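Membrane-bound protease PH1510 (Pyrococcus horikoshii, PDB 6M4B) cleaves proteins, such as casein and a stomatin homolog in vitro, preferentially near hydrophobic or aromatic residues, this chain being its N-terminal serine protease domain. Local coordinates at residues 45-50 / 78-83; 84-89 / 101-106; 105-110 / 152-157. The protein carries 1 engineered substitution. One frame throughout, in Å; residues are numbered along the deposited sequence.

Contact 1: residues 45-50 / 78-83; sequences ELDTPG and GASAAA. Engineered in segment 78-83: A83 (natural residue Ser).
Backbone hydrogen bonds between T48 and the strand 80-82 carry this contact. T48 N donates to S80 O at 2.9 Å, and T48 O accepts from A82 N in a bond of 3.2 Å; both are nearly straight. Together they bracket A81 and make T48 and A81 a single bridge. The short axes of strands 45-47 and 80-82 meet at 63°, consistent with a single bridge rather than a ladder.

Side-chain polar bonds flank the bridge. S80 N donates to D47 OD1 across 3.0 Å, reaching the oxygen from above the carboxylate plane rather than within it. With CG anti to the backbone N (chi1 -173°), D47 also lays its carboxylate against A79, where CG lies 3.2 Å from A79 CB, a tight approach. S80 OG turns back to T48 O for a weak bond, giving that carbonyl a second donor beside A82 N. T48 OG1 accepts from G50 N at 3.1 Å, an ST turn that shapes the start of the substrate-binding run G50-A53; the same hydroxyl is bonded to G17 O.

In this ClpP/crotonase-type domain, strand 41-47 belongs to the parallel core sheet, whereas 80-82 is an edge of a separate small sheet. The bridge therefore ties the C-terminal part of a core strand, around T48, to the segment that leads into the nucleophile position.

Apolar contacts are few. L46 CD2 meets A81 CB, and both residues also pack on strand 70-74. A83, an engineered alanine at the nucleophile site, has its CB 3.5 Å from P49 O and also beside G50 CA.

Contact 2: residues 84-89 / 101-106; sequences AGTYIA and TSIGAC
The polar link between T86 and G104 is weak: G104 N lies 3.0 Å from T86 OG1, but the N-H...O angle is only 129°. The hydroxyl stands anti to the carbonyl carbon (chi1 -61°), facing the strand, and its stronger partner is A81 O, so one side chain joins the helix to both strand 80-82 and strand 102-104. A water bridges further along, donating to C106 O at 2.7 Å and lying 2.9 Å from Y87 OH.

Helix 84-90 follows directly on the nucleophile position, and its segment 84-89 crosses strand 102-104 nearly at a right angle (-92°). In the ClpP-like protease domain this sets T86 and Y87 against C106, at the start of the substrate-binding run A105-L110.

Sulfur and apolar contacts fill the remainder. C106 SG rests 3.5 Å from T86 CB, and it also makes an oblique sulfur-aromatic contact with Y87, 5.3 Å from the ring centroid. C106 CB approaches Y87 CE1, again obliquely. Deeper along the helix, the extended I103 side chain brings CD1 to 4.1 Å from A89 CB, while its CG1 passes T86 CG2. F150 and I151 of helix 144-152 also pack on C106.

Contact 3: residues 105-110 / 152-157; sequences ACRPIL and TKDLSL
R107 N donates to D154 OD1 at 3.1 Å, on the anti side of the carboxylate and somewhat out of its plane. C106 N is near the same oxygen but poorly angled for a bond. Next to it, A105 N donates to L155 O at 2.6 Å, with a nearly straight N-H (164°) that arrives above the carbonyl plane. This bond extends the pairing of strands 102-104 and 156-157 by one link past their ends.

The R107 side chain supplies the third bond. Its chain is bent at chi3 (-58°), which folds the guanidinium back over the end of helix 144-152, where NH1 donates to T152 O at 3.1 Å. NH1 stands 73° out of the T152 carbonyl plane, so it uses no lone-pair direction.

Outward from these bonds, one guanidinium face lies over D154 N, and R107 NH2 approaches D154 CB to 3.7 Å. D154, with positive phi just after the helix, brings OD1 to 3.4 Å from R107 CB. A105 CB also packs beside D154 OD1, at 3.7 Å. R107 packs on E120 of strand 118-120 as well.

R107 and D154 do not form a salt bridge: NE and OD1 remain 4.8 Å apart, and the hydrogen bonds of both groups across this contact go to backbone atoms. Their opposite charges may still add attraction, while the bonds hold A105-R107, the first part of the substrate-binding run, against the turn after helix 144-152.

Contact 2 is wholly buried, contact 1 partly so, and contact 3 lies at the surface; their chemistry follows. Sulfur, aromatic and aliphatic groups dominate contact 2, backbone bridging with an aspartate governs contact 1, and contact 3 relies on an arginine and an aspartate that bind main-chain atoms. The small three-stranded sheet unites them: 80-82 pairs with 102-104, and 102-104 with 156-157, through probable hydrogen bonds between A81 N and S102 O and between L157 N and I103 O. Contacts 2 and 3 share A105 and C106, in the substrate-binding run, and C106 SG and A105 O pack on A83 of contact 1, bringing all three to the active-site region.

Contact 1: residues 45-50 / 78-83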
ATOM      1  N   GLU A  45      21.137  -3.122   4.378  1.00 39.37           N
ATOM      2  CA  GLU A  45      21.777  -2.197   5.303  1.00 46.65           C
ATOM      3  C   GLU A  45      21.433  -0.779   4.839  1.00 44.08           C
ATOM      4  O   GLU A  45      21.842  -0.362   3.758  1.00 43.82           O
ATOM      5  CB  GLU A  45      23.286  -2.403   5.325  1.00 45.54           C
ATOM      6  CG  GLU A  45      23.696  -3.685   6.046  1.00 50.38           C
ATOM      7  CD  GLU A  45      25.185  -4.024   5.902  1.00 52.92           C
ATOM      8  OE1 GLU A  45      25.878  -3.350   5.110  1.00 51.81           O
ATOM      9  OE2 GLU A  45      25.660  -4.975   6.562  1.00 59.60           O
ATOM     10  N   LEU A  46      20.624  -0.080   5.625  1.00 41.70           N
ATOM     11  CA  LEU A  46      19.987   1.143   5.163  1.00 41.01           C
ATOM     12  C   LEU A  46      20.477   2.334   5.966  1.00 41.13           C
ATOM     13  O   LEU A  46      20.585   2.267   7.170  1.00 37.44           O
ATOM     14  CB  LEU A  46      18.459   1.044   5.282  1.00 41.47           C
ATOM     15  CG  LEU A  46      17.647   2.260   4.812  1.00 40.30           C
ATOM     16  CD1 LEU A  46      17.694   2.390   3.299  1.00 40.12           C
ATOM     17  CD2 LEU A  46      16.228   2.119   5.298  1.00 47.60           C
ATOM     18  N   ASP A  47      20.843   3.398   5.254  1.00 49.69           N
ATOM     19  CA  ASP A  47      21.243   4.670   5.861  1.00 51.34           C
ATOM     20  C   ASP A  47      20.686   5.773   4.943  1.00 54.29           C
ATOM     21  O   ASP A  47      21.148   5.966   3.807  1.00 49.82           O
ATOM     22  CB  ASP A  47      22.771   4.762   5.975  1.00 56.32           C
ATOM     23  CG  ASP A  47      23.245   5.989   6.758  1.00 55.39           C
ATOM     24  OD1 ASP A  47      22.416   6.662   7.409  1.00 60.71           O
ATOM     25  OD2 ASP A  47      24.472   6.247   6.791  1.00 58.75           O
ATOM     26  N   THR A  48      19.657   6.454   5.412  1.00 47.28           N
ATOM     27  CA  THR A  48      19.004   7.454   4.576  1.00 51.87           C
ATOM     28  C   THR A  48      18.453   8.566   5.437  1.00 50.92           C
ATOM     29  O   THR A  48      18.002   8.318   6.550  1.00 48.03           O
ATOM     30  CB  THR A  48      17.888   6.838   3.719  1.00 57.85           C
ATOM     31  OG1 THR A  48      17.331   7.838   2.859  1.00 56.23           O
ATOM     32  CG2 THR A  48      16.756   6.229   4.570  1.00 51.83           C
ATOM     33  N   PRO A  49      18.520   9.810   4.948  1.00 50.75           N
ATOM     34  CA  PRO A  49      17.807  10.908   5.647  1.00 51.02           C
ATOM     35  C   PRO A  49      16.347  11.058   5.164  1.00 48.55           C
ATOM     36  O   PRO A  49      15.592  11.832   5.745  1.00 50.33           O
ATOM     37  CB  PRO A  49      18.625  12.148   5.266  1.00 48.14           C
ATOM     38  CG  PRO A  49      19.078  11.822   3.863  1.00 50.68           C
ATOM     39  CD  PRO A  49      19.290  10.306   3.789  1.00 49.69           C
ATOM     40  N   GLY A  50      15.973  10.336   4.113  1.00 44.03           N
ATOM     41  CA  GLY A  50      14.656  10.432   3.544  1.00 46.89           C
ATOM     42  C   GLY A  50      14.744  10.627   2.057  1.00 46.44           C
ATOM     43  O   GLY A  50      15.788  10.365   1.449  1.00 48.76           O
ATOM     44  N   GLY A  78      25.912   5.175  13.564  1.00 53.10           N
ATOM     45  CA  GLY A  78      25.818   6.509  12.986  1.00 52.80           C
ATOM     46  C   GLY A  78      24.724   6.665  11.940  1.00 49.89           C
ATOM     47  O   GLY A  78      24.272   7.771  11.721  1.00 45.06           O
ATOM     48  N   ALA A  79      24.321   5.569  11.279  1.00 45.21           N
ATOM     49  CA  ALA A  79      23.251   5.625  10.286  1.00 43.61           C
ATOM     50  C   ALA A  79      21.860   5.994  10.861  1.00 41.36           C
ATOM     51  O   ALA A  79      21.569   5.892  12.071  1.00 37.89           O
ATOM     52  CB  ALA A  79      23.151   4.311   9.539  1.00 44.10           C
ATOM     53  N   SER A  80      20.969   6.382   9.971  1.00 43.55           N
ATOM     54  CA  SER A  80      19.566   6.545  10.368  1.00 44.62           C
ATOM     55  C   SER A  80      18.625   6.031   9.277  1.00 41.98           C
ATOM     56  O   SER A  80      19.031   5.853   8.134  1.00 38.66           O
ATOM     57  CB  SER A  80      19.302   8.026  10.686  1.00 55.42           C
ATOM     58  OG  SER A  80      19.508   8.752   9.509  1.00 54.98           O
ATOM     59  N   ALA A  81      17.402   5.679   9.679  1.00 40.55           N
ATOM     60  CA  ALA A  81      16.316   5.403   8.721  1.00 41.72           C
ATOM     61  C   ALA A  81      15.279   6.446   9.053  1.00 42.99           C
ATOM     62  O   ALA A  81      14.343   6.214   9.816  1.00 40.67           O
ATOM     63  CB  ALA A  81      15.764   4.000   8.906  1.00 45.20           C
ATOM     64  N   ALA A  82      15.550   7.650   8.575  1.00 43.92           N
ATOM     65  CA  ALA A  82      14.757   8.829   8.946  1.00 50.02           C
ATOM     66  C   ALA A  82      13.739   9.061   7.841  1.00 37.58           C
ATOM     67  O   ALA A  82      13.961   8.693   6.695  1.00 42.62           O
ATOM     68  CB  ALA A  82      15.650  10.061   9.179  1.00 45.84           C
ATOM     69  N   ALA A  83      12.636   9.670   8.206  1.00 40.40           N
ATOM     70  CA  ALA A  83      11.643  10.165   7.248  1.00 40.09           C
ATOM     71  C   ALA A  83      11.186   9.032   6.345  1.00 40.07           C
ATOM     72  O   ALA A  83      10.766   8.015   6.885  1.00 43.29           O
ATOM     73  CB  ALA A  83      12.190  11.388   6.484  1.00 40.04           C
TER

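Contact 2: residues 84-89 / 101-106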
ATOM      1  N   ALA A  84      11.238   9.158   5.007  1.00 39.23           N
ATOM      2  CA  ALA A  84      10.842   8.061   4.133  1.00 38.85           C
ATOM      3  C   ALA A  84      11.462   6.705   4.514  1.00 40.13           C
ATOM      4  O   ALA A  84      10.848   5.668   4.294  1.00 46.35           O
ATOM      5  CB  ALA A  84      11.184   8.361   2.702  1.00 40.48           C
ATOM      6  N   GLY A  85      12.654   6.734   5.096  1.00 40.83           N
ATOM      7  CA  GLY A  85      13.352   5.532   5.512  1.00 42.06           C
ATOM      8  C   GLY A  85      12.638   4.757   6.610  1.00 46.08           C
ATOM      9  O   GLY A  85      12.795   3.528   6.689  1.00 43.20           O
ATOM     10  N   THR A  86      11.919   5.478   7.493  1.00 40.22           N
ATOM     11  CA  THR A  86      11.187   4.853   8.566  1.00 36.56           C
ATOM     12  C   THR A  86      10.101   3.930   8.036  1.00 38.23           C
ATOM     13  O   THR A  86       9.921   2.837   8.559  1.00 36.13           O
ATOM     14  CB  THR A  86      10.596   5.915   9.441  1.00 36.17           C
ATOM     15  OG1 THR A  86      11.674   6.693   9.999  1.00 43.49           O
ATOM     16  CG2 THR A  86       9.807   5.336  10.554  1.00 37.47           C
ATOM     17  N   TYR A  87       9.424   4.368   6.959  1.00 39.16           N
ATOM     18  CA  TYR A  87       8.355   3.642   6.323  1.00 37.28           C
ATOM     19  C   TYR A  87       8.889   2.362   5.647  1.00 37.33           C
ATOM     20  O   TYR A  87       8.248   1.333   5.701  1.00 32.01           O
ATOM     21  CB  TYR A  87       7.643   4.496   5.236  1.00 38.05           C
ATOM     22  CG  TYR A  87       6.908   5.764   5.728  1.00 41.98           C
ATOM     23  CD1 TYR A  87       7.599   6.939   6.034  1.00 45.50           C
ATOM     24  CD2 TYR A  87       5.516   5.803   5.799  1.00 41.19           C
ATOM     25  CE1 TYR A  87       6.930   8.086   6.425  1.00 48.42           C
ATOM     26  CE2 TYR A  87       4.853   6.948   6.153  1.00 38.83           C
ATOM     27  CZ  TYR A  87       5.556   8.084   6.451  1.00 45.03           C
ATOM     28  OH  TYR A  87       4.904   9.196   6.823  1.00 42.87           O
ATOM     29  N   ILE A  88      10.064   2.440   5.023  1.00 35.88           N
ATOM     30  CA  ILE A  88      10.703   1.275   4.407  1.00 36.29           C
ATOM     31  C   ILE A  88      10.932   0.233   5.489  1.00 35.91           C
ATOM     32  O   ILE A  88      10.552  -0.912   5.335  1.00 35.18           O
ATOM     33  CB  ILE A  88      12.034   1.686   3.706  1.00 40.88           C
ATOM     34  CG1 ILE A  88      11.758   2.630   2.506  1.00 40.34           C
ATOM     35  CG2 ILE A  88      12.817   0.474   3.173  1.00 34.78           C
ATOM     36  CD1 ILE A  88      12.983   3.352   1.968  1.00 38.62           C
ATOM     37  N   ALA A  89      11.479   0.672   6.622  1.00 33.20           N
ATOM     38  CA  ALA A  89      11.644  -0.196   7.761  1.00 33.91           C
ATOM     39  C   ALA A  89      10.324  -0.782   8.282  1.00 37.74           C
ATOM     40  O   ALA A  89      10.201  -2.027   8.352  1.00 32.90           O
ATOM     41  CB  ALA A  89      12.353   0.525   8.876  1.00 32.05           C
ATOM     42  N   THR A 101      22.338   4.197  16.145  1.00 53.23           N
ATOM     43  CA  THR A 101      21.579   4.553  14.942  1.00 47.25           C
ATOM     44  C   THR A 101      20.283   5.191  15.368  1.00 45.98           C
ATOM     45  O   THR A 101      19.985   5.289  16.544  1.00 44.53           O
ATOM     46  CB  THR A 101      21.301   3.348  14.009  1.00 49.54           C
ATOM     47  OG1 THR A 101      20.595   2.331  14.724  1.00 34.92           O
ATOM     48  CG2 THR A 101      22.588   2.807  13.424  1.00 51.71           C
ATOM     49  N   SER A 102      19.511   5.633  14.397  1.00 44.66           N
ATOM     50  CA  SER A 102      18.323   6.411  14.688  1.00 48.72           C
ATOM     51  C   SER A 102      17.167   5.991  13.758  1.00 42.88           C
ATOM     52  O   SER A 102      17.370   5.682  12.584  1.00 41.91           O
ATOM     53  CB  SER A 102      18.665   7.888  14.456  1.00 47.70           C
ATOM     54  OG  SER A 102      17.609   8.683  14.890  1.00 65.42           O
ATOM     55  N   ILE A 103      15.949   6.022  14.267  1.00 38.84           N
ATOM     56  CA  ILE A 103      14.769   5.787  13.390  1.00 43.86           C
ATOM     57  C   ILE A 103      13.690   6.832  13.693  1.00 41.38           C
ATOM     58  O   ILE A 103      13.548   7.268  14.825  1.00 42.82           O
ATOM     59  CB  ILE A 103      14.247   4.330  13.528  1.00 37.59           C
ATOM     60  CG1 ILE A 103      13.132   4.041  12.528  1.00 41.25           C
ATOM     61  CG2 ILE A 103      13.769   4.051  14.940  1.00 40.83           C
ATOM     62  CD1 ILE A 103      12.877   2.566  12.355  1.00 41.57           C
ATOM     63  N   GLY A 104      12.928   7.222  12.686  1.00 42.33           N
ATOM     64  CA  GLY A 104      11.836   8.173  12.912  1.00 45.81           C
ATOM     65  C   GLY A 104      12.079   9.542  12.300  1.00 41.70           C
ATOM     66  O   GLY A 104      12.751   9.666  11.250  1.00 40.44           O
ATOM     67  N   ALA A 105      11.493  10.552  12.935  1.00 39.49           N
ATOM     68  CA  ALA A 105      11.481  11.930  12.417  1.00 41.10           C
ATOM     69  C   ALA A 105      10.855  11.983  11.061  1.00 39.60           C
ATOM     70  O   ALA A 105      11.556  12.162  10.030  1.00 43.77           O
ATOM     71  CB  ALA A 105      12.919  12.527  12.397  1.00 42.60           C
ATOM     72  N   CYS A 106       9.538  11.818  11.009  1.00 40.79           N
ATOM     73  CA  CYS A 106       8.832  11.791   9.687  1.00 38.25           C
ATOM     74  C   CYS A 106       7.791  12.913   9.486  1.00 39.62           C
ATOM     75  O   CYS A 106       6.839  12.729   8.684  1.00 37.97           O
ATOM     76  CB  CYS A 106       8.101  10.426   9.547  1.00 41.13           C
ATOM     77  SG  CYS A 106       9.127   9.032   9.975  1.00 47.79           S
TER
HETATM   78  O   HOH W   1       6.386  11.653   6.247  1.00 45.71           O

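Contact 3: residues 105-110 / 152-157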
ATOM      1  N   ALA A 105      11.493  10.552  12.935  1.00 39.49           N
ATOM      2  CA  ALA A 105      11.481  11.930  12.417  1.00 41.10           C
ATOM      3  C   ALA A 105      10.855  11.983  11.061  1.00 39.60           C
ATOM      4  O   ALA A 105      11.556  12.162  10.030  1.00 43.77           O
ATOM      5  CB  ALA A 105      12.919  12.527  12.397  1.00 42.60           C
ATOM      6  N   CYS A 106       9.538  11.818  11.009  1.00 40.79           N
ATOM      7  CA  CYS A 106       8.832  11.791   9.687  1.00 38.25           C
ATOM      8  C   CYS A 106       7.791  12.913   9.486  1.00 39.62           C
ATOM      9  O   CYS A 106       6.839  12.729   8.684  1.00 37.97           O
ATOM     10  CB  CYS A 106       8.101  10.426   9.547  1.00 41.13           C
ATOM     11  SG  CYS A 106       9.127   9.032   9.975  1.00 47.79           S
ATOM     12  N   ARG A 107       7.915  14.016  10.217  1.00 42.87           N
ATOM     13  CA  ARG A 107       7.019  15.147  10.000  1.00 51.41           C
ATOM     14  C   ARG A 107       7.081  15.485   8.520  1.00 47.46           C
ATOM     15  O   ARG A 107       8.165  15.781   8.023  1.00 42.70           O
ATOM     16  CB  ARG A 107       7.373  16.378  10.824  1.00 54.46           C
ATOM     17  CG  ARG A 107       6.183  17.349  10.829  1.00 63.02           C
ATOM     18  CD  ARG A 107       6.500  18.658  11.538  1.00 73.39           C
ATOM     19  NE  ARG A 107       6.935  18.528  12.939  1.00 72.48           N
ATOM     20  CZ  ARG A 107       6.157  18.151  13.955  1.00 68.99           C
ATOM     21  NH1 ARG A 107       4.889  17.800  13.753  1.00 74.72           N
ATOM     22  NH2 ARG A 107       6.654  18.091  15.191  1.00 67.32           N
ATOM     23  N   PRO A 108       5.945  15.352   7.794  1.00 50.68           N
ATOM     24  CA  PRO A 108       5.998  15.620   6.344  1.00 54.50           C
ATOM     25  C   PRO A 108       6.094  17.126   6.107  1.00 53.70           C
ATOM     26  O   PRO A 108       5.267  17.906   6.627  1.00 53.82           O
ATOM     27  CB  PRO A 108       4.692  15.008   5.793  1.00 53.39           C
ATOM     28  CG  PRO A 108       3.800  14.870   6.969  1.00 53.31           C
ATOM     29  CD  PRO A 108       4.587  14.994   8.241  1.00 48.65           C
ATOM     30  N   ILE A 109       7.153  17.505   5.411  1.00 53.93           N
ATOM     31  CA  ILE A 109       7.454  18.889   5.093  1.00 64.16           C
ATOM     32  C   ILE A 109       7.687  19.078   3.582  1.00 61.93           C
ATOM     33  O   ILE A 109       8.133  18.175   2.894  1.00 65.60           O
ATOM     34  CB  ILE A 109       8.683  19.384   5.863  1.00 69.45           C
ATOM     35  CG1 ILE A 109       9.987  18.741   5.320  1.00 71.00           C
ATOM     36  CG2 ILE A 109       8.444  19.210   7.361  1.00 69.63           C
ATOM     37  CD1 ILE A 109      11.261  19.179   6.016  1.00 73.97           C
ATOM     38  N   LEU A 110       7.336  20.243   3.065  1.00 55.71           N
ATOM     39  CA  LEU A 110       7.400  20.503   1.606  1.00 53.75           C
ATOM     40  C   LEU A 110       8.769  21.070   1.204  1.00 50.97           C
ATOM     41  O   LEU A 110       9.237  20.840   0.108  1.00 65.94           O
ATOM     42  CB  LEU A 110       6.240  21.440   1.201  1.00 52.48           C
ATOM     43  CG  LEU A 110       4.803  21.042   1.566  1.00 49.05           C
ATOM     44  CD1 LEU A 110       3.766  21.962   0.884  1.00 50.87           C
ATOM     45  CD2 LEU A 110       4.552  19.605   1.175  1.00 48.73           C
ATOM     46  N   THR A 152       3.635  13.175  14.187  1.00 42.69           N
ATOM     47  CA  THR A 152       2.974  14.271  14.900  1.00 48.00           C
ATOM     48  C   THR A 152       3.926  15.023  15.851  1.00 52.83           C
ATOM     49  O   THR A 152       3.717  16.186  16.118  1.00 48.59           O
ATOM     50  CB  THR A 152       1.796  13.785  15.718  1.00 47.27           C
ATOM     51  OG1 THR A 152       2.258  12.790  16.650  1.00 47.27           O
ATOM     52  CG2 THR A 152       0.674  13.242  14.795  1.00 43.88           C
ATOM     53  N   LYS A 153       4.946  14.335  16.366  1.00 51.81           N
ATOM     54  CA  LYS A 153       5.950  14.904  17.257  1.00 49.25           C
ATOM     55  C   LYS A 153       7.314  14.963  16.602  1.00 46.90           C
ATOM     56  O   LYS A 153       8.251  15.462  17.181  1.00 50.00           O
ATOM     57  CB  LYS A 153       5.980  14.076  18.542  1.00 53.83           C
ATOM     58  CG  LYS A 153       4.740  14.344  19.346  1.00 56.22           C
ATOM     59  CD  LYS A 153       4.509  13.550  20.615  1.00 69.59           C
ATOM     60  CE  LYS A 153       3.031  13.674  21.006  1.00 85.15           C
ATOM     61  NZ  LYS A 153       2.757  13.725  22.479  1.00 92.21           N
ATOM     62  N   ASP A 154       7.441  14.492  15.374  1.00 46.69           N
ATOM     63  CA  ASP A 154       8.762  14.327  14.757  1.00 49.10           C
ATOM     64  C   ASP A 154       9.695  13.437  15.624  1.00 47.56           C
ATOM     65  O   ASP A 154      10.913  13.579  15.615  1.00 50.04           O
ATOM     66  CB  ASP A 154       9.389  15.711  14.459  1.00 50.41           C
ATOM     67  CG  ASP A 154      10.300  15.679  13.268  1.00 52.24           C
ATOM     68  OD1 ASP A 154      10.026  14.906  12.327  1.00 55.24           O
ATOM     69  OD2 ASP A 154      11.318  16.418  13.241  1.00 55.44           O
ATOM     70  N   LEU A 155       9.084  12.518  16.365  1.00 46.25           N
ATOM     71  CA  LEU A 155       9.792  11.621  17.245  1.00 44.69           C
ATOM     72  C   LEU A 155      10.842  10.802  16.471  1.00 47.43           C
ATOM     73  O   LEU A 155      10.609  10.333  15.365  1.00 40.54           O
ATOM     74  CB  LEU A 155       8.815  10.708  17.942  1.00 40.81           C
ATOM     75  CG  LEU A 155       9.394   9.763  18.999  1.00 43.66           C
ATOM     76  CD1 LEU A 155       9.953  10.519  20.187  1.00 46.83           C
ATOM     77  CD2 LEU A 155       8.345   8.732  19.453  1.00 37.20           C
ATOM     78  N   SER A 156      11.998  10.701  17.104  1.00 50.07           N
ATOM     79  CA  SER A 156      13.162   9.949  16.673  1.00 50.05           C
ATOM     80  C   SER A 156      13.532   9.055  17.853  1.00 51.39           C
ATOM     81  O   SER A 156      13.475   9.504  18.994  1.00 48.65           O
ATOM     82  CB  SER A 156      14.327  10.890  16.474  1.00 52.80           C
ATOM     83  OG  SER A 156      15.055  10.472  15.370  1.00 63.12           O
ATOM     84  N   LEU A 157      13.912   7.816  17.583  1.00 48.28           N
ATOM     85  CA  LEU A 157      14.235   6.842  18.630  1.00 45.87           C
ATOM     86  C   LEU A 157      15.620   6.292  18.426  1.00 39.29           C
ATOM     87  O   LEU A 157      16.076   6.193  17.305  1.00 45.49           O
ATOM     88  CB  LEU A 157      13.236   5.676  18.671  1.00 38.33           C
ATOM     89  CG  LEU A 157      11.779   6.024  19.046  1.00 46.57           C
ATOM     90  CD1 LEU A 157      10.937   4.755  19.041  1.00 44.58           C
ATOM     91  CD2 LEU A 157      11.629   6.780  20.382  1.00 45.04           C
TER